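PDB 3OEP: urea carboxylase from Thermus thermophilus, which is of unknown function but resembles KipI-KipA, has cyclophilin-like domains, and may bind ATP or act as a hydrolase. Local coordinates for residues Ile80-Asp85 / Val195-Ala200; Phe119-Pro124 / Asp352-Ile357; Pro143-His148 / Gly158-Pro163; Leu171-Val176 / Gly202-Glu207. One frame throughout, in Å; residues are numbered along the deposited sequence. Where two conformers were deposited one is given.

From the N terminus the chain opens contact 1 at 80-85, then contact 2 at 119-124. Contact 3 (143-148 with 158-163) is the first to close, a short loop around one hairpin, nested inside both. Contact 4 opens at 171-176; contact 1 closes at 195-200 and contact 4 at 202-207, so these two cross. Contact 2 closes last, at 352-357: it crosses contact 1 but encloses contacts 3 and 4. Contacts 1, 3 and 4 belong to one seven-stranded mixed sheet and its edges, with His148 bonded to Ser174 and Pro206, whereas contact 2 joins this domain to the later part of the chain.

Contact 1. Residues Ile80-Asp85 / Val195-Ala200; sequences IPVRYD and VRFLEA
Glu199 OE2 receives a hydrogen bond from a water 2.7 Å away that accepts in turn from Tyr84 N, and the same oxygen forms a salt bridge with Lys104 of helix 100-108. The chain of Glu199 is extended, CG anti to the backbone N (chi1 -175°), which carries it along the rim of Tyr84: Glu199 CG lies 3.9 Å from Tyr84 CD2, and carboxylate and ring are turned 79° apart. The hydroxyl of Tyr84 bonds to His107 and rests near Phe197 CB, 3.8 Å from OH. Lys104 and His107 thus tie Glu199 and the Tyr84 hydroxyl to the same helix, 100-108. Behind these groups the two strands run parallel. Ile80 reaches to both neighbours of Phe197: Ile80 N donates to Arg196 O (2.8 Å, 166° at the hydrogen) and Ile80 O accepts from Leu198 N (3.0 Å). Val82 repeats the pattern two residues on, its N giving to Leu198 O and its O taking from Ala200 N. On the face that carries Ile80 and Phe197, the isoleucine lies alongside the phenylalanine, pointing the same way, with Ile80 CG2 3.8 Å from Phe197 CE1, while Ile80 CG1 touches Val195 CG1 at 3.7 Å. Pro81 and Leu198 occupy the other face, where Pro81 CB meets Ala200 CB at 3.8 Å. Strand 77-83 is the first and strand 194-199 the last of a seven-stranded mixed sheet, so this parallel ladder closes the sheet on itself, consistent with the cyclophilin-like fold of the family.

Contact 2. Residues Phe119-Pro124 / Asp352-Ile357; sequences FTPGFP and DLRGRI
Pro121 presses its ring onto the backbone of Gly355 with no hydrogen bond passing between the two segments: Pro121 CG stands 3.6 Å from Gly355 CA. Two turns therefore meet by van der Waals contact alone. On one side a type II turn runs from Thr120 to Phe123, closed by Phe123 N to Thr120 O at 3.0 Å, with Gly122 at the positive-phi position and Pro121 at the protruding corner. On the other side a type I turn from Leu353 to Arg356 is followed by a G1 bulge, in which Arg356 and Ile357 both face Asp352. Asp352 OD1 bridges this turn, accepting from Gly355 N (3.1 Å), an Asx motif whose donor comes from 50° above the carboxylate plane; OD2 is held by Ala248 N. Beyond the two segments Gly355 O bonds Tyr179 OH, and Arg356 pairs with Glu207. Arg354 supplies most of its segment's touching surface with its aliphatic part. A chi1 of -173° swings CG away from the backbone N to meet the proline at its CD corner, Arg354 CG lying 3.8 Å from Pro121 CD. Next along the chain Arg354 CD meets Thr120 CG2, also at 3.8 Å and roughly at right angles. The chain then bends at chi3 (-65°), and the guanidinium ends on Asp459 O. The contact joins the two carboxyltransferase-like parts of the chain: the turn 119-124, which links strands 112-117 and 124-127 of the seven-stranded mixed sheet, meets the long loop between strands 331-336 and 366-368.

Contact 3. Residues Pro143-His148 / Gly158-Pro163; sequences PRVPAH and GIYPLP
The two ends of the antiparallel hairpin formed by strands 149-153 and 156-159 meet here, where His148 N donates to Tyr160 O. That bond is short (2.6 Å), bent to 145° at the hydrogen, and arrives almost straight on to the carbonyl. Beyond it the contact is made by side chains and one backbone CA-H...O contact. Val145 CG1 sits over the centre of the Tyr160 ring, 3.7 Å from its centroid and 10° off the normal, a CH-pi contact. A chi1 of 171° points this methyl away from the backbone N and onto the ring, and the two side chains cross at about a right angle. The CA-H...O contact joins Pro163 CA to Val145 O at 3.2 Å. Ala147 CB touches Pro163 CD at 3.8 Å and lies equally far from Pro161 O. Its methyl also lies over the rim of one face of the His148 ring, whose NE2 bonds to Pro206 O. The Tyr160 ring meets Phe123 edge-to-face, and its hydroxyl bonds a glycerol that probably came from the crystallisation liquor. The pairing continues the hairpin past its regular strands, in a domain consistent with the cyclophilin-like fold of the family.

Contact 4. Residues Leu171-Val176 / Gly202-Glu207; sequences LGTSLV and GPTPPE
The end of strand 169-174 and the loop 202-207 run at 77° to each other where they meet, coming nearest at Leu175 and Thr204, whose CA atoms are 5.6 Å apart. No direct hydrogen bond crosses between them; a single water donates to both Leu175 O and Pro203 O, 2.7 Å from each. Pro205 lays its ring along the backbone opposite, with Pro205 CD 3.1 Å from Ser174 O and Pro205 CG 3.5 Å from Leu175 C. Leu175, its CG beside the backbone N (chi1 -56°), spreads its two methyls over the loop: CD1 approaches Gly202 N at 3.7 Å, and CD2 reaches Pro203 O at 3.6 Å. Further back the methyls of two threonines touch, Thr173 CG2 against Thr204 CG2 at 3.9 Å, the side chains crossing at about a right angle. Their hydroxyls serve other partners, Thr173 OG1 bonding to Asp85 and Thr204 OG1 to Arg83, which also holds Gly202 O. Strand 169-174 lies between strands 77-83 and 149-153 in the seven-stranded sheet, and the loop, which leaves strand 194-199 for strand 221-225, passes over its end, with Pro205 also touching His148 before the first strand of the neighbouring hairpin.

Contact 1. Residues Ile80-Asp85 / Val195-Ala200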
loop_
_atom_site.group_PDB
_atom_site.type_symbol
_atom_site.label_atom_id
_atom_site.label_comp_id
_atom_site.label_asym_id
_atom_site.label_seq_id
_atom_site.Cartn_x
_atom_site.Cartn_y
_atom_site.Cartn_z
ATOM N N ILE A 80 8.310 -21.299 -15.030
ATOM C CA ILE A 80 7.031 -21.366 -14.329
ATOM C C ILE A 80 6.229 -22.555 -14.858
ATOM O O ILE A 80 5.638 -22.471 -15.937
ATOM C CB ILE A 80 6.197 -20.073 -14.523
ATOM C CG1 ILE A 80 6.977 -18.827 -14.087
ATOM C CG2 ILE A 80 4.855 -20.160 -13.769
ATOM C CD1 ILE A 80 7.357 -18.803 -12.627
ATOM N N PRO A 81 6.221 -23.677 -14.121
ATOM C CA PRO A 81 5.343 -24.789 -14.506
ATOM C C PRO A 81 3.894 -24.367 -14.340
ATOM O O PRO A 81 3.562 -23.710 -13.349
ATOM C CB PRO A 81 5.704 -25.907 -13.518
ATOM C CG PRO A 81 6.926 -25.460 -12.821
ATOM C CD PRO A 81 6.981 -23.977 -12.896
ATOM N N VAL A 82 3.046 -24.729 -15.300
ATOM C CA VAL A 82 1.652 -24.275 -15.332
ATOM C C VAL A 82 0.704 -25.406 -15.700
ATOM O O VAL A 82 0.965 -26.155 -16.647
ATOM C CB VAL A 82 1.459 -23.153 -16.375
ATOM C CG1 VAL A 82 0.007 -22.634 -16.370
ATOM C CG2 VAL A 82 2.427 -22.036 -16.123
ATOM N N ARG A 83 -0.396 -25.519 -14.958
ATOM C CA ARG A 83 -1.494 -26.407 -15.319
ATOM C C ARG A 83 -2.522 -25.546 -16.055
ATOM O O ARG A 83 -3.048 -24.587 -15.485
ATOM C CB ARG A 83 -2.120 -27.025 -14.072
ATOM C CG ARG A 83 -3.110 -28.140 -14.373
ATOM C CD ARG A 83 -4.089 -28.384 -13.234
ATOM N NE ARG A 83 -3.433 -28.539 -11.938
ATOM C CZ ARG A 83 -3.626 -27.769 -10.865
ATOM N NH1 ARG A 83 -4.475 -26.740 -10.876
ATOM N NH2 ARG A 83 -2.951 -28.035 -9.752
ATOM N N TYR A 84 -2.798 -25.871 -17.320
ATOM C CA TYR A 84 -3.690 -25.043 -18.140
ATOM C C TYR A 84 -5.134 -25.485 -17.954
ATOM O O TYR A 84 -5.729 -26.120 -18.829
ATOM C CB TYR A 84 -3.263 -25.061 -19.613
ATOM C CG TYR A 84 -2.029 -24.223 -19.861
ATOM C CD1 TYR A 84 -2.115 -22.834 -19.945
ATOM C CD2 TYR A 84 -0.774 -24.809 -19.975
ATOM C CE1 TYR A 84 -0.981 -22.053 -20.153
ATOM C CE2 TYR A 84 0.366 -24.034 -20.192
ATOM C CZ TYR A 84 0.252 -22.658 -20.281
ATOM O OH TYR A 84 1.363 -21.884 -20.488
ATOM N N ASP A 85 -5.670 -25.130 -16.787
ATOM C CA ASP A 85 -7.015 -25.487 -16.353
ATOM C C ASP A 85 -7.855 -24.234 -16.109
ATOM O O ASP A 85 -8.864 -24.278 -15.392
ATOM C CB ASP A 85 -6.940 -26.328 -15.068
ATOM C CG ASP A 85 -6.399 -25.540 -13.860
ATOM O OD1 ASP A 85 -5.880 -24.413 -14.034
ATOM O OD2 ASP A 85 -6.497 -26.057 -12.720
ATOM N N VAL A 195 11.248 -14.992 -18.209
ATOM C CA VAL A 195 10.349 -16.015 -17.711
ATOM C C VAL A 195 9.869 -16.891 -18.853
ATOM O O VAL A 195 9.543 -16.394 -19.934
ATOM C CB VAL A 195 9.117 -15.379 -17.038
ATOM C CG1 VAL A 195 8.087 -16.445 -16.669
ATOM C CG2 VAL A 195 9.535 -14.569 -15.810
ATOM N N ARG A 196 9.840 -18.197 -18.612
ATOM C CA ARG A 196 9.254 -19.152 -19.550
ATOM C C ARG A 196 8.213 -19.988 -18.823
ATOM O O ARG A 196 8.453 -20.439 -17.700
ATOM C CB ARG A 196 10.323 -20.061 -20.163
ATOM C CG ARG A 196 11.092 -19.419 -21.307
ATOM C CD ARG A 196 11.716 -20.444 -22.237
ATOM N NE ARG A 196 10.739 -21.361 -22.817
ATOM C CZ ARG A 196 9.974 -21.080 -23.867
ATOM N NH1 ARG A 196 10.052 -19.893 -24.457
ATOM N NH2 ARG A 196 9.124 -21.987 -24.323
ATOM N N PHE A 197 7.060 -20.175 -19.458
ATOM C CA PHE A 197 6.016 -21.039 -18.948
ATOM C C PHE A 197 6.155 -22.414 -19.579
ATOM O O PHE A 197 6.561 -22.542 -20.740
ATOM C CB PHE A 197 4.636 -20.475 -19.283
ATOM C CG PHE A 197 4.291 -19.216 -18.535
ATOM C CD1 PHE A 197 3.762 -19.272 -17.265
ATOM C CD2 PHE A 197 4.474 -17.977 -19.119
ATOM C CE1 PHE A 197 3.425 -18.111 -16.579
ATOM C CE2 PHE A 197 4.148 -16.810 -18.433
ATOM C CZ PHE A 197 3.623 -16.886 -17.167
ATOM N N LEU A 198 5.813 -23.443 -18.814
ATOM C CA LEU A 198 5.885 -24.815 -19.294
ATOM C C LEU A 198 4.719 -25.621 -18.748
ATOM O O LEU A 198 4.502 -25.646 -17.543
ATOM C CB LEU A 198 7.200 -25.437 -18.843
ATOM C CG LEU A 198 7.450 -26.877 -19.276
ATOM C CD1 LEU A 198 7.564 -26.967 -20.793
ATOM C CD2 LEU A 198 8.709 -27.389 -18.596
ATOM N N GLU A 199 3.973 -26.286 -19.630
ATOM C CA GLU A 199 2.839 -27.086 -19.192
ATOM C C GLU A 199 3.348 -28.222 -18.309
ATOM O O GLU A 199 4.333 -28.893 -18.641
ATOM C CB GLU A 199 2.043 -27.650 -20.375
ATOM C CG GLU A 199 0.781 -28.397 -19.931
ATOM C CD GLU A 199 -0.121 -28.799 -21.087
ATOM O OE1 GLU A 199 0.389 -29.017 -22.202
ATOM O OE2 GLU A 199 -1.347 -28.909 -20.869
ATOM N N ALA A 200 2.671 -28.428 -17.186
ATOM C CA ALA A 200 3.073 -29.436 -16.217
ATOM C C ALA A 200 1.892 -29.895 -15.383
ATOM O O ALA A 200 0.868 -29.206 -15.284
ATOM C CB ALA A 200 4.165 -28.871 -15.298
HETATM O O HOH W 1 -2.338 -28.445 -18.435
#

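Contact 2. Residues Phe119-Pro124 / Asp352-Ile357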
loop_
_atom_site.group_PDB
_atom_site.type_symbol
_atom_site.label_atom_id
_atom_site.label_comp_id
_atom_site.label_asym_id
_atom_site.label_seq_id
_atom_site.Cartn_x
_atom_site.Cartn_y
_atom_site.Cartn_z
ATOM N N PHE A 119 1.628 -5.128 -8.762
ATOM C CA PHE A 119 0.231 -4.679 -8.717
ATOM C C PHE A 119 -0.395 -5.102 -7.375
ATOM O O PHE A 119 -1.141 -4.347 -6.739
ATOM C CB PHE A 119 -0.565 -5.242 -9.890
ATOM C CG PHE A 119 -1.958 -4.703 -9.973
ATOM C CD1 PHE A 119 -3.032 -5.438 -9.485
ATOM C CD2 PHE A 119 -2.196 -3.445 -10.515
ATOM C CE1 PHE A 119 -4.327 -4.932 -9.554
ATOM C CE2 PHE A 119 -3.481 -2.933 -10.584
ATOM C CZ PHE A 119 -4.548 -3.677 -10.104
ATOM N N THR A 120 -0.093 -6.332 -6.978
ATOM C CA THR A 120 -0.119 -6.755 -5.578
ATOM C C THR A 120 1.289 -7.294 -5.338
ATOM O O THR A 120 1.998 -7.577 -6.302
ATOM C CB THR A 120 -1.181 -7.844 -5.310
ATOM O OG1 THR A 120 -0.908 -9.007 -6.101
ATOM C CG2 THR A 120 -2.580 -7.336 -5.649
ATOM N N PRO A 121 1.719 -7.428 -4.072
ATOM C CA PRO A 121 3.100 -7.859 -3.843
ATOM C C PRO A 121 3.515 -9.096 -4.661
ATOM O O PRO A 121 2.843 -10.120 -4.627
ATOM C CB PRO A 121 3.122 -8.132 -2.338
ATOM C CG PRO A 121 2.169 -7.116 -1.804
ATOM C CD PRO A 121 1.058 -7.038 -2.814
ATOM N N GLY A 122 4.598 -8.963 -5.426
ATOM C CA GLY A 122 5.142 -10.078 -6.204
ATOM C C GLY A 122 4.477 -10.379 -7.539
ATOM O O GLY A 122 4.934 -11.267 -8.258
ATOM N N PHE A 123 3.424 -9.634 -7.885
ATOM C CA PHE A 123 2.660 -9.837 -9.138
ATOM C C PHE A 123 3.473 -9.352 -10.340
ATOM O O PHE A 123 3.718 -8.154 -10.459
ATOM C CB PHE A 123 1.358 -9.028 -9.054
ATOM C CG PHE A 123 0.296 -9.407 -10.070
ATOM C CD1 PHE A 123 0.586 -9.554 -11.418
ATOM C CD2 PHE A 123 -1.023 -9.551 -9.665
ATOM C CE1 PHE A 123 -0.413 -9.884 -12.334
ATOM C CE2 PHE A 123 -2.021 -9.875 -10.575
ATOM C CZ PHE A 123 -1.712 -10.049 -11.909
ATOM N N PRO A 124 3.867 -10.267 -11.244
ATOM C CA PRO A 124 4.642 -9.850 -12.410
ATOM C C PRO A 124 3.760 -9.477 -13.585
ATOM O O PRO A 124 2.794 -10.179 -13.881
ATOM C CB PRO A 124 5.435 -11.103 -12.755
ATOM C CG PRO A 124 4.502 -12.225 -12.390
ATOM C CD PRO A 124 3.712 -11.732 -11.196
ATOM N N ASP A 352 1.571 -4.909 5.806
ATOM C CA ASP A 352 1.123 -4.776 4.425
ATOM C C ASP A 352 0.034 -5.811 4.268
ATOM O O ASP A 352 0.313 -6.962 3.930
ATOM C CB ASP A 352 2.248 -5.030 3.426
ATOM C CG ASP A 352 1.858 -4.643 2.006
ATOM O OD1 ASP A 352 0.703 -4.905 1.598
ATOM O OD2 ASP A 352 2.699 -4.055 1.304
ATOM N N LEU A 353 -1.204 -5.406 4.542
ATOM C CA LEU A 353 -2.307 -6.356 4.616
ATOM C C LEU A 353 -2.582 -7.002 3.255
ATOM O O LEU A 353 -2.920 -8.182 3.188
ATOM C CB LEU A 353 -3.572 -5.696 5.184
ATOM C CG LEU A 353 -3.471 -5.085 6.583
ATOM C CD1 LEU A 353 -4.833 -4.537 7.008
ATOM C CD2 LEU A 353 -2.959 -6.102 7.591
ATOM N N ARG A 354 -2.403 -6.239 2.177
ATOM C CA ARG A 354 -2.488 -6.783 0.826
ATOM C C ARG A 354 -1.506 -7.945 0.636
ATOM O O ARG A 354 -1.851 -8.964 0.034
ATOM C CB ARG A 354 -2.225 -5.678 -0.213
ATOM C CG ARG A 354 -2.450 -6.106 -1.649
ATOM C CD ARG A 354 -2.243 -4.966 -2.642
ATOM N NE ARG A 354 -3.226 -3.894 -2.476
ATOM C CZ ARG A 354 -3.006 -2.704 -1.914
ATOM N NH1 ARG A 354 -4.011 -1.829 -1.826
ATOM N NH2 ARG A 354 -1.810 -2.362 -1.443
ATOM N N GLY A 355 -0.292 -7.790 1.160
ATOM C CA GLY A 355 0.742 -8.822 1.059
ATOM C C GLY A 355 0.754 -9.854 2.176
ATOM O O GLY A 355 1.669 -10.679 2.239
ATOM N N ARG A 356 -0.252 -9.811 3.054
ATOM C CA ARG A 356 -0.319 -10.672 4.239
ATOM C C ARG A 356 0.954 -10.591 5.093
ATOM O O ARG A 356 1.452 -11.599 5.604
ATOM C CB ARG A 356 -0.662 -12.112 3.841
ATOM C CG ARG A 356 -2.002 -12.220 3.127
ATOM C CD ARG A 356 -2.375 -13.651 2.802
ATOM N NE ARG A 356 -3.684 -13.724 2.154
ATOM C CZ ARG A 356 -4.276 -14.848 1.759
ATOM N NH1 ARG A 356 -3.684 -16.025 1.929
ATOM N NH2 ARG A 356 -5.472 -14.795 1.180
ATOM N N ILE A 357 1.476 -9.373 5.225
ATOM C CA ILE A 357 2.585 -9.083 6.108
ATOM C C ILE A 357 1.960 -8.393 7.320
ATOM O O ILE A 357 1.383 -7.307 7.206
ATOM C CB ILE A 357 3.629 -8.188 5.425
ATOM C CG1 ILE A 357 4.265 -8.922 4.235
ATOM C CG2 ILE A 357 4.718 -7.761 6.418
ATOM C CD1 ILE A 357 4.876 -7.992 3.216
#

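Contact 3. Residues Pro143-His148 / Gly158-Pro163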
loop_
_atom_site.group_PDB
_atom_site.type_symbol
_atom_site.label_atom_id
_atom_site.label_comp_id
_atom_site.label_asym_id
_atom_site.label_seq_id
_atom_site.Cartn_x
_atom_site.Cartn_y
_atom_site.Cartn_z
ATOM N N PRO A 143 -14.721 -10.641 -8.707
ATOM C CA PRO A 143 -14.392 -10.156 -7.364
ATOM C C PRO A 143 -13.228 -10.909 -6.695
ATOM O O PRO A 143 -12.513 -10.319 -5.876
ATOM C CB PRO A 143 -15.700 -10.344 -6.580
ATOM C CG PRO A 143 -16.506 -11.302 -7.360
ATOM C CD PRO A 143 -16.095 -11.166 -8.793
ATOM N N ARG A 144 -13.026 -12.179 -7.046
ATOM C CA ARG A 144 -11.936 -12.965 -6.463
ATOM C C ARG A 144 -11.322 -13.959 -7.451
ATOM O O ARG A 144 -11.869 -15.038 -7.683
ATOM C CB ARG A 144 -12.428 -13.709 -5.222
ATOM C CG ARG A 144 -11.315 -14.150 -4.279
ATOM C CD ARG A 144 -11.891 -14.700 -2.983
ATOM N NE ARG A 144 -10.867 -14.963 -1.975
ATOM C CZ ARG A 144 -10.327 -14.029 -1.199
ATOM N NH1 ARG A 144 -10.700 -12.762 -1.322
ATOM N NH2 ARG A 144 -9.406 -14.360 -0.305
ATOM N N VAL A 145 -10.172 -13.590 -8.006
ATOM C CA VAL A 145 -9.374 -14.488 -8.829
ATOM C C VAL A 145 -8.536 -15.293 -7.830
ATOM O O VAL A 145 -8.027 -14.728 -6.864
ATOM C CB VAL A 145 -8.462 -13.701 -9.783
ATOM C CG1 VAL A 145 -7.468 -14.633 -10.496
ATOM C CG2 VAL A 145 -9.307 -12.910 -10.800
ATOM N N PRO A 146 -8.401 -16.611 -8.036
ATOM C CA PRO A 146 -7.651 -17.389 -7.047
ATOM C C PRO A 146 -6.146 -17.125 -7.084
ATOM O O PRO A 146 -5.611 -16.737 -8.123
ATOM C CB PRO A 146 -7.964 -18.841 -7.431
ATOM C CG PRO A 146 -8.373 -18.792 -8.852
ATOM C CD PRO A 146 -9.008 -17.462 -9.077
ATOM N N ALA A 147 -5.473 -17.335 -5.951
ATOM C CA ALA A 147 -4.019 -17.291 -5.904
ATOM C C ALA A 147 -3.463 -18.252 -6.940
ATOM O O ALA A 147 -4.022 -19.337 -7.149
ATOM C CB ALA A 147 -3.512 -17.669 -4.514
ATOM N N HIS A 148 -2.378 -17.823 -7.583
ATOM C CA HIS A 148 -1.602 -18.604 -8.559
ATOM C C HIS A 148 -2.224 -18.677 -9.950
ATOM O O HIS A 148 -1.694 -19.366 -10.830
ATOM C CB HIS A 148 -1.267 -20.002 -8.032
ATOM C CG HIS A 148 -0.807 -20.004 -6.611
ATOM N ND1 HIS A 148 0.263 -19.251 -6.177
ATOM C CD2 HIS A 148 -1.301 -20.626 -5.515
ATOM C CE1 HIS A 148 0.424 -19.431 -4.880
ATOM N NE2 HIS A 148 -0.508 -20.266 -4.454
ATOM N N GLY A 158 0.287 -12.442 -16.743
ATOM C CA GLY A 158 0.612 -12.221 -15.346
ATOM C C GLY A 158 0.256 -13.409 -14.484
ATOM O O GLY A 158 -0.432 -14.335 -14.929
ATOM N N ILE A 159 0.755 -13.385 -13.252
ATOM C CA ILE A 159 0.484 -14.439 -12.281
ATOM C C ILE A 159 -0.011 -13.775 -11.001
ATOM O O ILE A 159 0.707 -12.982 -10.405
ATOM C CB ILE A 159 1.737 -15.273 -11.959
ATOM C CG1 ILE A 159 2.382 -15.811 -13.245
ATOM C CG2 ILE A 159 1.365 -16.420 -11.006
ATOM C CD1 ILE A 159 3.761 -16.389 -13.058
ATOM N N TYR A 160 -1.245 -14.075 -10.609
ATOM C CA TYR A 160 -1.817 -13.538 -9.365
ATOM C C TYR A 160 -1.156 -14.272 -8.189
ATOM O O TYR A 160 -1.345 -15.472 -8.044
ATOM C CB TYR A 160 -3.340 -13.738 -9.341
ATOM C CG TYR A 160 -4.114 -12.875 -10.314
ATOM C CD1 TYR A 160 -4.822 -11.760 -9.877
ATOM C CD2 TYR A 160 -4.150 -13.173 -11.676
ATOM C CE1 TYR A 160 -5.535 -10.959 -10.766
ATOM C CE2 TYR A 160 -4.862 -12.377 -12.577
ATOM C CZ TYR A 160 -5.549 -11.267 -12.115
ATOM O OH TYR A 160 -6.258 -10.475 -12.992
ATOM N N PRO A 161 -0.373 -13.567 -7.345
ATOM C CA PRO A 161 0.299 -14.274 -6.242
ATOM C C PRO A 161 -0.621 -14.578 -5.059
ATOM O O PRO A 161 -0.350 -15.505 -4.287
ATOM C CB PRO A 161 1.396 -13.290 -5.803
ATOM C CG PRO A 161 1.423 -12.214 -6.846
ATOM C CD PRO A 161 0.061 -12.162 -7.420
ATOM N N LEU A 162 -1.672 -13.774 -4.930
ATOM C CA LEU A 162 -2.619 -13.813 -3.826
ATOM C C LEU A 162 -4.018 -13.653 -4.415
ATOM O O LEU A 162 -4.164 -13.075 -5.503
ATOM C CB LEU A 162 -2.372 -12.632 -2.878
ATOM C CG LEU A 162 -0.994 -12.491 -2.215
ATOM C CD1 LEU A 162 -0.459 -11.066 -2.334
ATOM C CD2 LEU A 162 -1.053 -12.908 -0.767
ATOM N N PRO A 163 -5.049 -14.136 -3.706
ATOM C CA PRO A 163 -6.405 -13.895 -4.195
ATOM C C PRO A 163 -6.699 -12.404 -4.274
ATOM O O PRO A 163 -6.351 -11.654 -3.359
ATOM C CB PRO A 163 -7.296 -14.567 -3.143
ATOM C CG PRO A 163 -6.415 -15.505 -2.414
ATOM C CD PRO A 163 -5.046 -14.915 -2.455
#

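Contact 4. Residues Leu171-Val176 / Gly202-Glu207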
loop_
_atom_site.group_PDB
_atom_site.type_symbol
_atom_site.label_atom_id
_atom_site.label_comp_id
_atom_site.label_asym_id
_atom_site.label_seq_id
_atom_site.Cartn_x
_atom_site.Cartn_y
_atom_site.Cartn_z
ATOM N N LEU A 171 -6.072 -18.461 -17.832
ATOM C CA LEU A 171 -5.672 -19.597 -18.662
ATOM C C LEU A 171 -5.233 -20.821 -17.859
ATOM O O LEU A 171 -5.329 -21.946 -18.345
ATOM C CB LEU A 171 -4.516 -19.200 -19.581
ATOM C CG LEU A 171 -4.742 -18.041 -20.538
ATOM C CD1 LEU A 171 -3.608 -17.986 -21.552
ATOM C CD2 LEU A 171 -6.102 -18.186 -21.233
ATOM N N GLY A 172 -4.731 -20.610 -16.650
ATOM C CA GLY A 172 -4.252 -21.724 -15.857
ATOM C C GLY A 172 -3.819 -21.361 -14.460
ATOM O O GLY A 172 -4.157 -20.289 -13.941
ATOM N N THR A 173 -3.067 -22.280 -13.862
ATOM C CA THR A 173 -2.639 -22.199 -12.476
ATOM C C THR A 173 -1.134 -22.433 -12.401
ATOM O O THR A 173 -0.643 -23.454 -12.874
ATOM C CB THR A 173 -3.327 -23.290 -11.641
ATOM O OG1 THR A 173 -4.750 -23.176 -11.770
ATOM C CG2 THR A 173 -2.931 -23.183 -10.170
ATOM N N SER A 174 -0.403 -21.503 -11.797
ATOM C CA SER A 174 1.030 -21.684 -11.596
ATOM C C SER A 174 1.255 -22.754 -10.533
ATOM O O SER A 174 0.573 -22.768 -9.507
ATOM C CB SER A 174 1.690 -20.376 -11.163
ATOM O OG SER A 174 3.069 -20.566 -10.871
ATOM N N LEU A 175 2.209 -23.647 -10.787
ATOM C CA LEU A 175 2.508 -24.730 -9.854
ATOM C C LEU A 175 3.662 -24.360 -8.913
ATOM O O LEU A 175 4.129 -25.193 -8.120
ATOM C CB LEU A 175 2.769 -26.032 -10.609
ATOM C CG LEU A 175 1.615 -26.427 -11.538
ATOM C CD1 LEU A 175 1.905 -27.767 -12.205
ATOM C CD2 LEU A 175 0.280 -26.470 -10.792
ATOM N N VAL A 176 4.102 -23.105 -9.014
ATOM C CA VAL A 176 5.023 -22.505 -8.051
ATOM C C VAL A 176 4.415 -21.203 -7.528
ATOM O O VAL A 176 3.745 -20.475 -8.269
ATOM C CB VAL A 176 6.416 -22.226 -8.664
ATOM C CG1 VAL A 176 7.120 -23.535 -9.009
ATOM C CG2 VAL A 176 6.307 -21.331 -9.898
ATOM N N GLY A 202 0.761 -31.218 -11.438
ATOM C CA GLY A 202 1.159 -31.051 -10.052
ATOM C C GLY A 202 0.058 -30.408 -9.247
ATOM O O GLY A 202 -0.930 -29.930 -9.814
ATOM N N PRO A 203 0.231 -30.377 -7.919
ATOM C CA PRO A 203 -0.739 -29.766 -7.029
ATOM C C PRO A 203 -0.699 -28.245 -7.076
ATOM O O PRO A 203 0.348 -27.646 -7.350
ATOM C CB PRO A 203 -0.291 -30.254 -5.656
ATOM C CG PRO A 203 1.187 -30.384 -5.773
ATOM C CD PRO A 203 1.430 -30.843 -7.192
ATOM N N THR A 204 -1.837 -27.624 -6.791
ATOM C CA THR A 204 -1.898 -26.179 -6.675
ATOM C C THR A 204 -1.159 -25.786 -5.403
ATOM O O THR A 204 -1.417 -26.366 -4.346
ATOM C CB THR A 204 -3.352 -25.709 -6.598
ATOM O OG1 THR A 204 -4.043 -26.132 -7.778
ATOM C CG2 THR A 204 -3.435 -24.208 -6.458
ATOM N N PRO A 205 -0.230 -24.817 -5.492
ATOM C CA PRO A 205 0.465 -24.400 -4.275
ATOM C C PRO A 205 -0.506 -23.787 -3.273
ATOM O O PRO A 205 -1.511 -23.206 -3.673
ATOM C CB PRO A 205 1.458 -23.339 -4.769
ATOM C CG PRO A 205 1.612 -23.587 -6.218
ATOM C CD PRO A 205 0.291 -24.123 -6.682
ATOM N N PRO A 206 -0.208 -23.911 -1.974
ATOM C CA PRO A 206 -1.068 -23.247 -0.995
ATOM C C PRO A 206 -1.058 -21.723 -1.146
ATOM O O PRO A 206 -0.115 -21.161 -1.705
ATOM C CB PRO A 206 -0.470 -23.665 0.356
ATOM C CG PRO A 206 0.913 -24.126 0.070
ATOM C CD PRO A 206 0.961 -24.568 -1.364
ATOM N N GLU A 207 -2.101 -21.061 -0.655
ATOM C CA GLU A 207 -2.096 -19.604 -0.596
ATOM C C GLU A 207 -1.012 -19.164 0.379
ATOM O O GLU A 207 -0.797 -19.833 1.399
ATOM C CB GLU A 207 -3.428 -19.049 -0.105
ATOM C CG GLU A 207 -4.588 -19.230 -1.038
ATOM C CD GLU A 207 -5.808 -18.435 -0.604
ATOM O OE1 GLU A 207 -5.734 -17.716 0.420
ATOM O OE2 GLU A 207 -6.848 -18.539 -1.284
HETATM O O HOH W 2 3.009 -27.477 -7.192
#